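Local coordinates for lectin 2 (Agrocybe aegerita, PDB 4TQJ), which binds glycans by specific recognition of their non-reducing terminal N-acetylglucosamine, at residues L9-A14 / W397-D402; G17-V22 / V343-D348; A249-A254 / N270-D275; P229-D234 / D242-G247. The protein carries 1 engineered substitution. All blocks are in the same frame, centred on the assembly; numbering follows the deposited sequence.

Contact 1: residues L9-A14 / W397-D402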
loop_
_atom_site.group_PDB
_atom_site.type_symbol
_atom_site.label_atom_id
_atom_site.label_comp_id
_atom_site.label_asym_id
_atom_site.label_seq_id
_atom_site.Cartn_x
_atom_site.Cartn_y
_atom_site.Cartn_z
ATOM N N LEU A 9 -17.576 4.738 -13.626
ATOM C CA LEU A 9 -16.478 4.515 -12.685
ATOM C C LEU A 9 -17.014 4.589 -11.269
ATOM O O LEU A 9 -16.853 5.592 -10.588
ATOM C CB LEU A 9 -15.380 5.558 -12.911
ATOM C CG LEU A 9 -14.624 5.393 -14.226
ATOM C CD1 LEU A 9 -13.753 6.617 -14.533
ATOM C CD2 LEU A 9 -13.779 4.126 -14.192
ATOM N N PRO A 10 -17.695 3.528 -10.831
ATOM C CA PRO A 10 -18.276 3.526 -9.489
ATOM C C PRO A 10 -17.233 3.412 -8.370
ATOM O O PRO A 10 -17.558 3.682 -7.205
ATOM C CB PRO A 10 -19.178 2.290 -9.519
ATOM C CG PRO A 10 -18.528 1.400 -10.507
ATOM C CD PRO A 10 -18.056 2.316 -11.585
ATOM N N ILE A 11 -16.009 3.016 -8.723
ATOM C CA ILE A 11 -14.922 2.835 -7.758
ATOM C C ILE A 11 -13.916 3.973 -7.865
ATOM O O ILE A 11 -13.172 4.062 -8.851
ATOM C CB ILE A 11 -14.158 1.518 -8.002
ATOM C CG1 ILE A 11 -15.107 0.323 -7.941
ATOM C CG2 ILE A 11 -13.042 1.363 -6.976
ATOM C CD1 ILE A 11 -14.469 -0.977 -8.348
ATOM N N PRO A 12 -13.894 4.854 -6.861
ATOM C CA PRO A 12 -12.936 5.962 -6.863
ATOM C C PRO A 12 -11.517 5.412 -6.783
ATOM O O PRO A 12 -11.275 4.434 -6.079
ATOM C CB PRO A 12 -13.278 6.730 -5.579
ATOM C CG PRO A 12 -14.643 6.286 -5.211
ATOM C CD PRO A 12 -14.713 4.847 -5.638
ATOM N N VAL A 13 -10.610 6.019 -7.536
ATOM C CA VAL A 13 -9.214 5.649 -7.519
ATOM C C VAL A 13 -8.450 6.905 -7.121
ATOM O O VAL A 13 -8.749 7.996 -7.602
ATOM C CB VAL A 13 -8.756 5.168 -8.904
ATOM C CG1 VAL A 13 -7.268 4.887 -8.899
ATOM C CG2 VAL A 13 -9.558 3.928 -9.338
ATOM N N ALA A 14 -7.481 6.764 -6.229
ATOM C CA ALA A 14 -6.766 7.933 -5.726
ATOM C C ALA A 14 -6.023 8.629 -6.875
ATOM O O ALA A 14 -5.431 7.962 -7.729
ATOM C CB ALA A 14 -5.806 7.519 -4.640
ATOM N N TRP A 397 -11.524 -3.626 -12.982
ATOM C CA TRP A 397 -11.450 -2.287 -12.448
ATOM C C TRP A 397 -10.005 -1.998 -12.052
ATOM O O TRP A 397 -9.239 -2.916 -11.729
ATOM C CB TRP A 397 -12.284 -2.175 -11.171
ATOM C CG TRP A 397 -13.763 -2.489 -11.246
ATOM C CD1 TRP A 397 -14.428 -3.458 -10.541
ATOM C CD2 TRP A 397 -14.764 -1.788 -11.999
ATOM N NE1 TRP A 397 -15.770 -3.414 -10.821
ATOM C CE2 TRP A 397 -16.004 -2.400 -11.713
ATOM C CE3 TRP A 397 -14.732 -0.709 -12.892
ATOM C CZ2 TRP A 397 -17.196 -1.972 -12.292
ATOM C CZ3 TRP A 397 -15.915 -0.287 -13.468
ATOM C CH2 TRP A 397 -17.131 -0.919 -13.168
ATOM N N MET A 398 -9.638 -0.725 -12.054
ATOM C CA MET A 398 -8.486 -0.285 -11.282
ATOM C C MET A 398 -9.011 0.121 -9.904
ATOM O O MET A 398 -10.120 0.641 -9.796
ATOM C CB MET A 398 -7.777 0.893 -11.959
ATOM C CG MET A 398 -7.299 0.602 -13.383
ATOM S SD MET A 398 -6.154 -0.798 -13.511
ATOM C CE MET A 398 -4.823 -0.291 -12.423
ATOM N N ALA A 399 -8.226 -0.136 -8.857
ATOM C CA ALA A 399 -8.590 0.246 -7.492
ATOM C C ALA A 399 -7.345 0.301 -6.611
ATOM O O ALA A 399 -6.364 -0.365 -6.893
ATOM C CB ALA A 399 -9.596 -0.736 -6.910
ATOM N N ASN A 400 -7.379 1.111 -5.559
ATOM C CA ASN A 400 -6.291 1.115 -4.587
ATOM C C ASN A 400 -6.633 0.157 -3.452
ATOM O O ASN A 400 -7.413 0.473 -2.550
ATOM C CB ASN A 400 -6.015 2.523 -4.059
ATOM C CG ASN A 400 -5.826 3.538 -5.182
ATOM O OD1 ASN A 400 -6.788 4.142 -5.652
ATOM N ND2 ASN A 400 -4.587 3.728 -5.609
ATOM N N LEU A 401 -6.066 -1.036 -3.519
ATOM C CA LEU A 401 -6.342 -2.043 -2.510
ATOM C C LEU A 401 -5.943 -1.557 -1.127
ATOM O O LEU A 401 -6.606 -1.856 -0.147
ATOM C CB LEU A 401 -5.621 -3.334 -2.868
ATOM C CG LEU A 401 -6.260 -3.923 -4.122
ATOM C CD1 LEU A 401 -5.450 -5.077 -4.654
ATOM C CD2 LEU A 401 -7.676 -4.359 -3.787
ATOM N N ASP A 402 -4.860 -0.793 -1.067
ATOM C CA ASP A 402 -4.431 -0.155 0.168
ATOM C C ASP A 402 -4.771 1.339 0.145
ATOM O O ASP A 402 -3.974 2.161 -0.299
ATOM C CB ASP A 402 -2.928 -0.368 0.360
ATOM C CG ASP A 402 -2.586 -1.802 0.749
ATOM O OD1 ASP A 402 -3.209 -2.328 1.702
ATOM O OD2 ASP A 402 -1.698 -2.404 0.102
HETATM O O HOH W 1 -12.241 2.330 -10.595
HETATM O O HOH W 2 -9.891 2.347 -5.084
HETATM O O HOH W 3 -3.761 5.702 -7.604
#

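Contact 2: residues G17-V22 / V343-D348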
loop_
_atom_site.group_PDB
_atom_site.type_symbol
_atom_site.label_atom_id
_atom_site.label_comp_id
_atom_site.label_asym_id
_atom_site.label_seq_id
_atom_site.Cartn_x
_atom_site.Cartn_y
_atom_site.Cartn_z
ATOM N N GLY A 17 -1.258 7.842 -6.276
ATOM C CA GLY A 17 -1.086 6.519 -5.715
ATOM C C GLY A 17 -0.644 5.458 -6.717
ATOM O O GLY A 17 -0.219 5.751 -7.842
ATOM N N PHE A 18 -0.742 4.202 -6.305
ATOM C CA PHE A 18 -0.308 3.111 -7.154
ATOM C C PHE A 18 -1.492 2.201 -7.403
ATOM O O PHE A 18 -1.697 1.220 -6.686
ATOM C CB PHE A 18 0.850 2.358 -6.507
ATOM C CG PHE A 18 1.967 3.253 -6.044
ATOM C CD1 PHE A 18 3.116 3.406 -6.809
ATOM C CD2 PHE A 18 1.867 3.947 -4.856
ATOM C CE1 PHE A 18 4.141 4.235 -6.398
ATOM C CE2 PHE A 18 2.895 4.778 -4.434
ATOM C CZ PHE A 18 4.030 4.924 -5.209
ATOM N N ALA A 19 -2.303 2.539 -8.406
ATOM C CA ALA A 19 -3.512 1.753 -8.637
ATOM C C ALA A 19 -3.220 0.271 -8.877
ATOM O O ALA A 19 -2.286 -0.084 -9.599
ATOM C CB ALA A 19 -4.357 2.342 -9.799
ATOM N N ASP A 20 -4.038 -0.591 -8.276
ATOM C CA ASP A 20 -3.977 -2.030 -8.529
ATOM C C ASP A 20 -5.044 -2.475 -9.532
ATOM O O ASP A 20 -6.036 -1.790 -9.730
ATOM C CB ASP A 20 -4.190 -2.805 -7.215
ATOM C CG ASP A 20 -3.271 -2.344 -6.108
ATOM O OD1 ASP A 20 -2.055 -2.580 -6.208
ATOM O OD2 ASP A 20 -3.769 -1.728 -5.138
ATOM N N ILE A 21 -4.847 -3.633 -10.154
ATOM C CA ILE A 21 -5.847 -4.196 -11.064
ATOM C C ILE A 21 -6.687 -5.188 -10.295
ATOM O O ILE A 21 -6.148 -6.053 -9.614
ATOM C CB ILE A 21 -5.208 -4.982 -12.210
ATOM C CG1 ILE A 21 -4.262 -4.090 -13.014
ATOM C CG2 ILE A 21 -6.289 -5.581 -13.126
ATOM C CD1 ILE A 21 -3.442 -4.862 -14.002
ATOM N N VAL A 22 -8.002 -5.063 -10.391
ATOM C CA VAL A 22 -8.886 -6.072 -9.820
ATOM C C VAL A 22 -9.764 -6.600 -10.942
ATOM O O VAL A 22 -10.503 -5.842 -11.578
ATOM C CB VAL A 22 -9.715 -5.516 -8.652
ATOM C CG1 VAL A 22 -10.777 -6.515 -8.200
ATOM C CG2 VAL A 22 -8.798 -5.124 -7.494
ATOM N N VAL A 343 -5.186 6.448 -14.870
ATOM C CA VAL A 343 -5.005 6.420 -13.415
ATOM C C VAL A 343 -3.526 6.522 -13.047
ATOM O O VAL A 343 -2.674 6.132 -13.817
ATOM C CB VAL A 343 -5.568 5.109 -12.780
ATOM C CG1 VAL A 343 -7.094 5.030 -12.890
ATOM C CG2 VAL A 343 -4.912 3.886 -13.385
ATOM N N ASP A 344 -3.228 7.025 -11.857
ATOM C CA ASP A 344 -1.851 7.089 -11.394
ATOM C C ASP A 344 -1.407 5.685 -10.997
ATOM O O ASP A 344 -2.026 5.038 -10.146
ATOM C CB ASP A 344 -1.729 8.050 -10.204
ATOM C CG ASP A 344 -0.291 8.391 -9.863
ATOM O OD1 ASP A 344 0.591 8.143 -10.720
ATOM O OD2 ASP A 344 -0.046 8.912 -8.736
ATOM N N LEU A 345 -0.350 5.211 -11.641
ATOM C CA LEU A 345 0.247 3.925 -11.305
ATOM C C LEU A 345 1.555 4.101 -10.538
ATOM O O LEU A 345 2.140 3.113 -10.069
ATOM C CB LEU A 345 0.536 3.132 -12.573
ATOM C CG LEU A 345 -0.664 2.757 -13.422
ATOM C CD1 LEU A 345 -0.200 2.216 -14.795
ATOM C CD2 LEU A 345 -1.501 1.745 -12.666
ATOM N N THR A 346 2.017 5.349 -10.418
ATOM C CA THR A 346 3.402 5.592 -9.997
ATOM C C THR A 346 3.601 6.554 -8.825
ATOM O O THR A 346 4.733 6.909 -8.512
ATOM C CB THR A 346 4.250 6.130 -11.165
ATOM O OG1 THR A 346 3.860 7.482 -11.445
ATOM C CG2 THR A 346 4.068 5.272 -12.393
ATOM N N GLY A 347 2.513 6.999 -8.202
ATOM C CA GLY A 347 2.606 7.818 -7.005
ATOM C C GLY A 347 2.975 9.286 -7.154
ATOM O O GLY A 347 3.230 9.959 -6.147
ATOM N N ASP A 348 3.012 9.803 -8.382
ATOM C CA ASP A 348 3.354 11.207 -8.561
ATOM C C ASP A 348 2.128 12.119 -8.774
ATOM O O ASP A 348 2.281 13.304 -9.021
ATOM C CB ASP A 348 4.381 11.385 -9.690
ATOM C CG ASP A 348 3.777 11.169 -11.071
ATOM O OD1 ASP A 348 2.674 10.589 -11.153
ATOM O OD2 ASP A 348 4.409 11.573 -12.070
#

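Contact 3: residues A249-A254 / N270-D275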
loop_
_atom_site.group_PDB
_atom_site.type_symbol
_atom_site.label_atom_id
_atom_site.label_comp_id
_atom_site.label_asym_id
_atom_site.label_seq_id
_atom_site.Cartn_x
_atom_site.Cartn_y
_atom_site.Cartn_z
ATOM N N ALA A 249 -19.991 20.954 -30.052
ATOM C CA ALA A 249 -18.948 21.904 -30.446
ATOM C C ALA A 249 -17.637 21.663 -29.704
ATOM O O ALA A 249 -16.595 22.157 -30.125
ATOM C CB ALA A 249 -19.416 23.356 -30.256
ATOM N N GLY A 250 -17.677 20.878 -28.627
ATOM C CA GLY A 250 -16.489 20.654 -27.804
ATOM C C GLY A 250 -16.835 20.383 -26.346
ATOM O O GLY A 250 -17.898 19.844 -26.074
ATOM N N CYS A 251 -15.951 20.755 -25.417
ATOM C CA CYS A 251 -16.204 20.575 -23.984
ATOM C C CYS A 251 -16.756 21.830 -23.326
ATOM O O CYS A 251 -16.167 22.917 -23.421
ATOM C CB CYS A 251 -14.931 20.157 -23.242
ATOM S SG CYS A 251 -14.158 18.679 -23.875
ATOM N N TRP A 252 -17.884 21.652 -22.652
ATOM C CA TRP A 252 -18.575 22.708 -21.933
ATOM C C TRP A 252 -18.412 22.490 -20.431
ATOM O O TRP A 252 -18.573 21.365 -19.959
ATOM C CB TRP A 252 -20.061 22.623 -22.259
ATOM C CG TRP A 252 -20.369 23.024 -23.663
ATOM C CD1 TRP A 252 -20.413 22.215 -24.768
ATOM C CD2 TRP A 252 -20.692 24.343 -24.114
ATOM N NE1 TRP A 252 -20.732 22.961 -25.885
ATOM C CE2 TRP A 252 -20.916 24.268 -25.506
ATOM C CE3 TRP A 252 -20.818 25.580 -23.471
ATOM C CZ2 TRP A 252 -21.253 25.390 -26.272
ATOM C CZ3 TRP A 252 -21.144 26.701 -24.237
ATOM C CH2 TRP A 252 -21.368 26.592 -25.621
ATOM N N VAL A 253 -18.092 23.544 -19.680
ATOM C CA VAL A 253 -18.102 23.423 -18.228
ATOM C C VAL A 253 -18.889 24.507 -17.497
ATOM O O VAL A 253 -19.073 25.623 -18.000
ATOM C CB VAL A 253 -16.675 23.249 -17.587
ATOM C CG1 VAL A 253 -15.627 22.832 -18.602
ATOM C CG2 VAL A 253 -16.269 24.488 -16.826
ATOM N N ALA A 254 -19.371 24.136 -16.317
ATOM C CA ALA A 254 -19.962 25.076 -15.388
ATOM C C ALA A 254 -19.253 24.878 -14.051
ATOM O O ALA A 254 -19.239 23.765 -13.496
ATOM C CB ALA A 254 -21.439 24.818 -15.247
ATOM N N ASN A 270 -12.406 23.401 -27.847
ATOM C CA ASN A 270 -13.118 23.119 -29.094
ATOM C C ASN A 270 -12.740 21.764 -29.704
ATOM O O ASN A 270 -12.443 21.652 -30.898
ATOM C CB ASN A 270 -12.988 24.272 -30.100
ATOM C CG ASN A 270 -11.619 24.340 -30.755
ATOM O OD1 ASN A 270 -10.653 23.732 -30.286
ATOM N ND2 ASN A 270 -11.529 25.090 -31.857
ATOM N N ASP A 271 -12.793 20.728 -28.875
ATOM C CA ASP A 271 -12.458 19.370 -29.295
ATOM C C ASP A 271 -13.103 18.365 -28.346
ATOM O O ASP A 271 -13.702 18.758 -27.351
ATOM C CB ASP A 271 -10.956 19.165 -29.289
ATOM C CG ASP A 271 -10.473 18.344 -30.476
ATOM O OD1 ASP A 271 -11.044 17.266 -30.756
ATOM O OD2 ASP A 271 -9.517 18.794 -31.141
ATOM N N PHE A 272 -12.959 17.082 -28.667
ATOM C CA PHE A 272 -13.523 15.978 -27.872
ATOM C C PHE A 272 -15.029 15.811 -28.076
ATOM O O PHE A 272 -15.648 14.935 -27.471
ATOM C CB PHE A 272 -13.169 16.102 -26.376
ATOM C CG PHE A 272 -11.684 16.071 -26.098
ATOM C CD1 PHE A 272 -10.944 14.923 -26.334
ATOM C CD2 PHE A 272 -11.027 17.200 -25.621
ATOM C CE1 PHE A 272 -9.588 14.888 -26.097
ATOM C CE2 PHE A 272 -9.670 17.174 -25.374
ATOM C CZ PHE A 272 -8.946 15.999 -25.609
ATOM N N GLY A 273 -15.616 16.621 -28.959
ATOM C CA GLY A 273 -17.038 16.522 -29.229
ATOM C C GLY A 273 -17.398 15.940 -30.590
ATOM O O GLY A 273 -16.514 15.620 -31.398
ATOM N N THR A 274 -18.699 15.819 -30.859
ATOM C CA THR A 274 -19.145 15.157 -32.094
ATOM C C THR A 274 -18.720 15.905 -33.354
ATOM O O THR A 274 -18.446 15.287 -34.388
ATOM C CB THR A 274 -20.654 14.944 -32.111
ATOM O OG1 THR A 274 -21.320 16.217 -32.066
ATOM C CG2 THR A 274 -21.075 14.098 -30.885
ATOM N N ASP A 275 -18.664 17.231 -33.275
ATOM C CA ASP A 275 -18.237 18.016 -34.433
ATOM C C ASP A 275 -16.838 17.627 -34.906
ATOM O O ASP A 275 -16.543 17.710 -36.097
ATOM C CB ASP A 275 -18.334 19.525 -34.178
ATOM C CG ASP A 275 -19.736 20.069 -34.426
ATOM O OD1 ASP A 275 -20.603 19.286 -34.873
ATOM O OD2 ASP A 275 -19.970 21.276 -34.173
#

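Contact 4: residues P229-D234 / D242-G247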
loop_
_atom_site.group_PDB
_atom_site.type_symbol
_atom_site.label_atom_id
_atom_site.label_comp_id
_atom_site.label_asym_id
_atom_site.label_seq_id
_atom_site.Cartn_x
_atom_site.Cartn_y
_atom_site.Cartn_z
ATOM N N PRO A 229 -20.754 12.395 -23.273
ATOM C CA PRO A 229 -20.352 12.037 -21.908
ATOM C C PRO A 229 -20.291 13.250 -20.978
ATOM O O PRO A 229 -19.862 14.320 -21.402
ATOM C CB PRO A 229 -18.953 11.427 -22.097
ATOM C CG PRO A 229 -18.507 11.859 -23.467
ATOM C CD PRO A 229 -19.756 11.976 -24.275
ATOM N N ARG A 230 -20.738 13.076 -19.738
ATOM C CA ARG A 230 -20.661 14.130 -18.730
ATOM C C ARG A 230 -19.978 13.615 -17.475
ATOM O O ARG A 230 -20.140 12.450 -17.096
ATOM C CB ARG A 230 -22.048 14.667 -18.385
ATOM C CG ARG A 230 -22.578 15.674 -19.416
ATOM C CD ARG A 230 -24.080 15.488 -19.620
ATOM N NE ARG A 230 -24.359 14.320 -20.460
ATOM C CZ ARG A 230 -25.545 13.720 -20.552
ATOM N NH1 ARG A 230 -26.584 14.168 -19.845
ATOM N NH2 ARG A 230 -25.692 12.665 -21.345
ATOM N N PHE A 231 -19.252 14.508 -16.817
ATOM C CA PHE A 231 -18.436 14.147 -15.669
ATOM C C PHE A 231 -18.566 15.154 -14.540
ATOM O O PHE A 231 -18.854 16.334 -14.764
ATOM C CB PHE A 231 -16.961 14.105 -16.073
ATOM C CG PHE A 231 -16.689 13.339 -17.325
ATOM C CD1 PHE A 231 -16.373 11.989 -17.272
ATOM C CD2 PHE A 231 -16.742 13.963 -18.557
ATOM C CE1 PHE A 231 -16.108 11.271 -18.427
ATOM C CE2 PHE A 231 -16.483 13.254 -19.730
ATOM C CZ PHE A 231 -16.155 11.901 -19.660
ATOM N N VAL A 232 -18.309 14.696 -13.323
ATOM C CA VAL A 232 -18.128 15.615 -12.204
ATOM C C VAL A 232 -16.708 15.474 -11.686
ATOM O O VAL A 232 -16.207 14.366 -11.537
ATOM C CB VAL A 232 -19.154 15.378 -11.083
ATOM C CG1 VAL A 232 -20.530 15.825 -11.551
ATOM C CG2 VAL A 232 -19.175 13.913 -10.693
ATOM N N ALA A 233 -16.048 16.593 -11.428
ATOM C CA ALA A 233 -14.626 16.543 -11.123
ATOM C C ALA A 233 -14.177 17.916 -10.701
ATOM O O ALA A 233 -14.696 18.906 -11.195
ATOM C CB ALA A 233 -13.837 16.086 -12.361
ATOM N N ASP A 234 -13.217 17.983 -9.785
ATOM C CA ASP A 234 -12.674 19.263 -9.381
ATOM C C ASP A 234 -11.756 19.798 -10.464
ATOM O O ASP A 234 -10.695 19.226 -10.714
ATOM C CB ASP A 234 -11.894 19.134 -8.081
ATOM C CG ASP A 234 -11.502 20.473 -7.517
ATOM O OD1 ASP A 234 -11.894 21.500 -8.120
ATOM O OD2 ASP A 234 -10.830 20.500 -6.461
ATOM N N ASP A 242 -16.731 20.303 -9.976
ATOM C CA ASP A 242 -17.305 21.064 -11.084
ATOM C C ASP A 242 -17.932 20.117 -12.091
ATOM O O ASP A 242 -17.866 18.897 -11.928
ATOM C CB ASP A 242 -16.219 21.923 -11.719
ATOM C CG ASP A 242 -15.523 22.781 -10.690
ATOM O OD1 ASP A 242 -16.113 23.800 -10.303
ATOM O OD2 ASP A 242 -14.425 22.408 -10.227
ATOM N N ILE A 243 -18.562 20.671 -13.119
ATOM C CA ILE A 243 -19.204 19.837 -14.118
ATOM C C ILE A 243 -18.636 20.094 -15.504
ATOM O O ILE A 243 -18.400 21.235 -15.889
ATOM C CB ILE A 243 -20.722 20.008 -14.097
ATOM C CG1 ILE A 243 -21.275 19.407 -12.801
ATOM C CG2 ILE A 243 -21.353 19.339 -15.294
ATOM C CD1 ILE A 243 -22.730 19.651 -12.610
ATOM N N ILE A 244 -18.385 19.012 -16.235
ATOM C CA ILE A 244 -17.850 19.115 -17.580
ATOM C C ILE A 244 -18.451 18.025 -18.446
ATOM O O ILE A 244 -18.760 16.943 -17.966
ATOM C CB ILE A 244 -16.296 19.063 -17.588
ATOM C CG1 ILE A 244 -15.740 19.169 -19.011
ATOM C CG2 ILE A 244 -15.791 17.799 -16.885
ATOM C CD1 ILE A 244 -14.242 19.508 -19.075
ATOM N N GLY A 245 -18.655 18.332 -19.722
ATOM C CA GLY A 245 -19.274 17.390 -20.629
ATOM C C GLY A 245 -18.744 17.603 -22.028
ATOM O O GLY A 245 -18.458 18.730 -22.424
ATOM N N CYS A 246 -18.601 16.514 -22.769
ATOM C CA CYS A 246 -18.167 16.582 -24.156
ATOM C C CYS A 246 -19.399 16.579 -25.051
ATOM O O CYS A 246 -20.090 15.568 -25.157
ATOM C CB CYS A 246 -17.287 15.378 -24.490
ATOM S SG CYS A 246 -15.915 15.161 -23.338
ATOM N N GLY A 247 -19.665 17.718 -25.682
ATOM C CA GLY A 247 -20.879 17.905 -26.446
ATOM C C GLY A 247 -20.664 17.888 -27.945
ATOM O O GLY A 247 -19.942 17.041 -28.456
#

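Contact 1: residues L9-A14 / W397-D402
I11 reaches W397 because its CG1 stands beside the backbone N (chi1 -57°) and the chain then runs extended, which carries CD1 over one face of the indole. I11 CD1 lies 3.4 Å from the centroid of the five-membered ring of W397 and 18° off the ring normal, a close CH-pi contact displaced toward the rim. P10 meets the six-membered half of the same ring obliquely, P10 CD lying 3.7 Å from W397 CH2. The indole nitrogen of W397 donates to R61 O, while L62 of strand 60-64 packs on P10, I11 and W397 alike. Farther along, I11 CG2 rests near A399 CB, and V13 CG2 sits 3.4 Å from M398 O. N400 turns its amide across the other end of the contact. A14 N donates to N400 OD1 over 2.8 Å in a nearly straight bond (169°), and V13 CG1 lies 3.4 Å from N400 OD1. Three waters bridge further polar atoms: one donates to both I11 O and M398 O, one links P12 O with N400 N, and the third links A14 O with N400 ND2. The pattern is consistent with one orientation of the N400 amide. One direct hydrogen bond thus supplements apolar packing and water bridges in holding loop 9-14 to strand 395-399, an outermost strand of the propeller sheet that also contains strand 20-25.

Contact 2: residues G17-V22 / V343-D348
G17 O stands close to two further acceptors of D344: its O, 3.0 Å from G17 O, and, if the carboxylate is charged as is likely, OD2. Donors from both segments offset this crowding. G347 N gives G17 O a bent hydrogen bond of 3.0 Å, arriving from above the carbonyl plane, while G17 N donates to D344 OD2 over 2.9 Å and A19 N to D344 O over 3.1 Å. D344 CG, anti to the backbone N (chi1 -168°), brings the carboxylate round to G17; its OD1 accepts from T346 N in an Asx turn, and OD2 also takes G349 N. G347 CA lies over one face of the F18 ring, 4.0 Å from the centroid and 23° off the normal, a CH-pi contact made close by the bare glycine. A19 points its CB at the other segment and packs 3.9 Å from V343 CG2, next to M398. The second subunit adds R33 in a cation-pi contact with F18, and N91, which hydrogen-bonds G347 O. The N-H groups gathered on D344 would suit a charged carboxylate, perhaps offsetting nearby D352, and hold the turn after strand 339-343 to the segment leading into strand 20-25, joining two neighbouring blades of the beta-propeller.

Contact 3: residues A249-A254 / N270-D275
C251 and F272 meet at a slant: C251 SG lies 5.1 Å from the centroid of the F272 ring and 70° off its normal, an oblique sulfur-aromatic contact. The closer touch is to the root of the side chain, C251 SG being 3.7 Å from F272 CB. F272 CG stands beside its own backbone N (chi1 -61°), which sends the ring onward from the sulfur, and the ring meets W278 with the two planes inclined to each other. D271 turns its CB away from the other segment and offers its backbone instead: D271 O is 3.5 Å from C251 SG and takes a CA-H...O contact of 3.4 Å from G250 CA. Its side chain braces the turn, D271 OD1 accepting F272 N over 2.8 Å (150°) on the anti lone pair and W278 NE1 as well. G250, without a side chain, fits closely against the peptides from N270 to G273. D275 points its CB toward A249, and D275 OD2 comes within 3.9 Å of A249 CA; the other oxygen, D275 OD1, forms a salt bridge with K248, just before the segment. N270 faces outward and touches mainly through its backbone, N270 CA lying 3.8 Å from A249 O. The contact thus folds the loop leaving strand 266-269, one of the two outermost strands of its four-stranded propeller blade, back over the start of strand 251-254, while the F272 ring reaches Y307 and A309 on strand 306-309 of the adjoining sheet and C251 packs on C246 and I269 within its own.

Contact 4: residues P229-D234 / D242-G247
R230-A233 and D242-C246 run antiparallel as a beta hairpin, their strand axes 4.6 Å apart at the closest and 154° between their directions. F231 and I244 form a hydrogen-bonded pair, F231 N donating to I244 O over 2.7 Å and I244 N to F231 O over 3.1 Å. A233 and D242 do likewise, and C246 N closes the open end on P229 O. At the non-hydrogen-bonded pair R230-G245 the bare glycine lets R230 CG lie 3.9 Å from G245 CA. V232 and I243 lie side by side, V232 CG1 being 3.9 Å from I243 CG1; both face the preceding propeller sheet, V232 at F175 and V188, I243 at F190. F231, A233 and I244 face I287 of the following one. There C246 SG sits at the edge of the F231 ring, 5.5 Å from its centroid. At the turn end D234 CG, anti to the backbone N (chi1 -171°), swings OD1 to 3.4 Å from D242 OD2, the carboxylate planes 39° apart. Backbone N-H groups of T236 and G237 hold D234 OD1, L235 N holds D242 OD2 and N256 N binds D242 OD1, while G239 N and the terminal amine of T1 bind D234 OD2. These donors probably offset the mutual repulsion, and the carboxylates thereby shape the hairpin turn and fasten the N terminus.

How the contacts relate
Contact 1 ties a loop near the N terminus to the last strand and so closes a loop of nearly the whole chain. Contact 2 nests just inside it, and the two touch: strands 395-399 and 20-25 are neighbours in one sheet, the C-terminal strand completing the blade begun by N-terminal strands, as in the velcro closure of beta-propellers. Contact 2 joins that blade to its neighbour, made of strands 339-343 to 376-379. Within both lie the local contacts 4 and 3, which follow in series, the hairpin 229-234/242-247 closing before 249-254/270-275 opens. They shape a single blade, where strand 251-254 pairs with strand 242-246; the centres of contacts 3 and 4 lie about 10 Å apart.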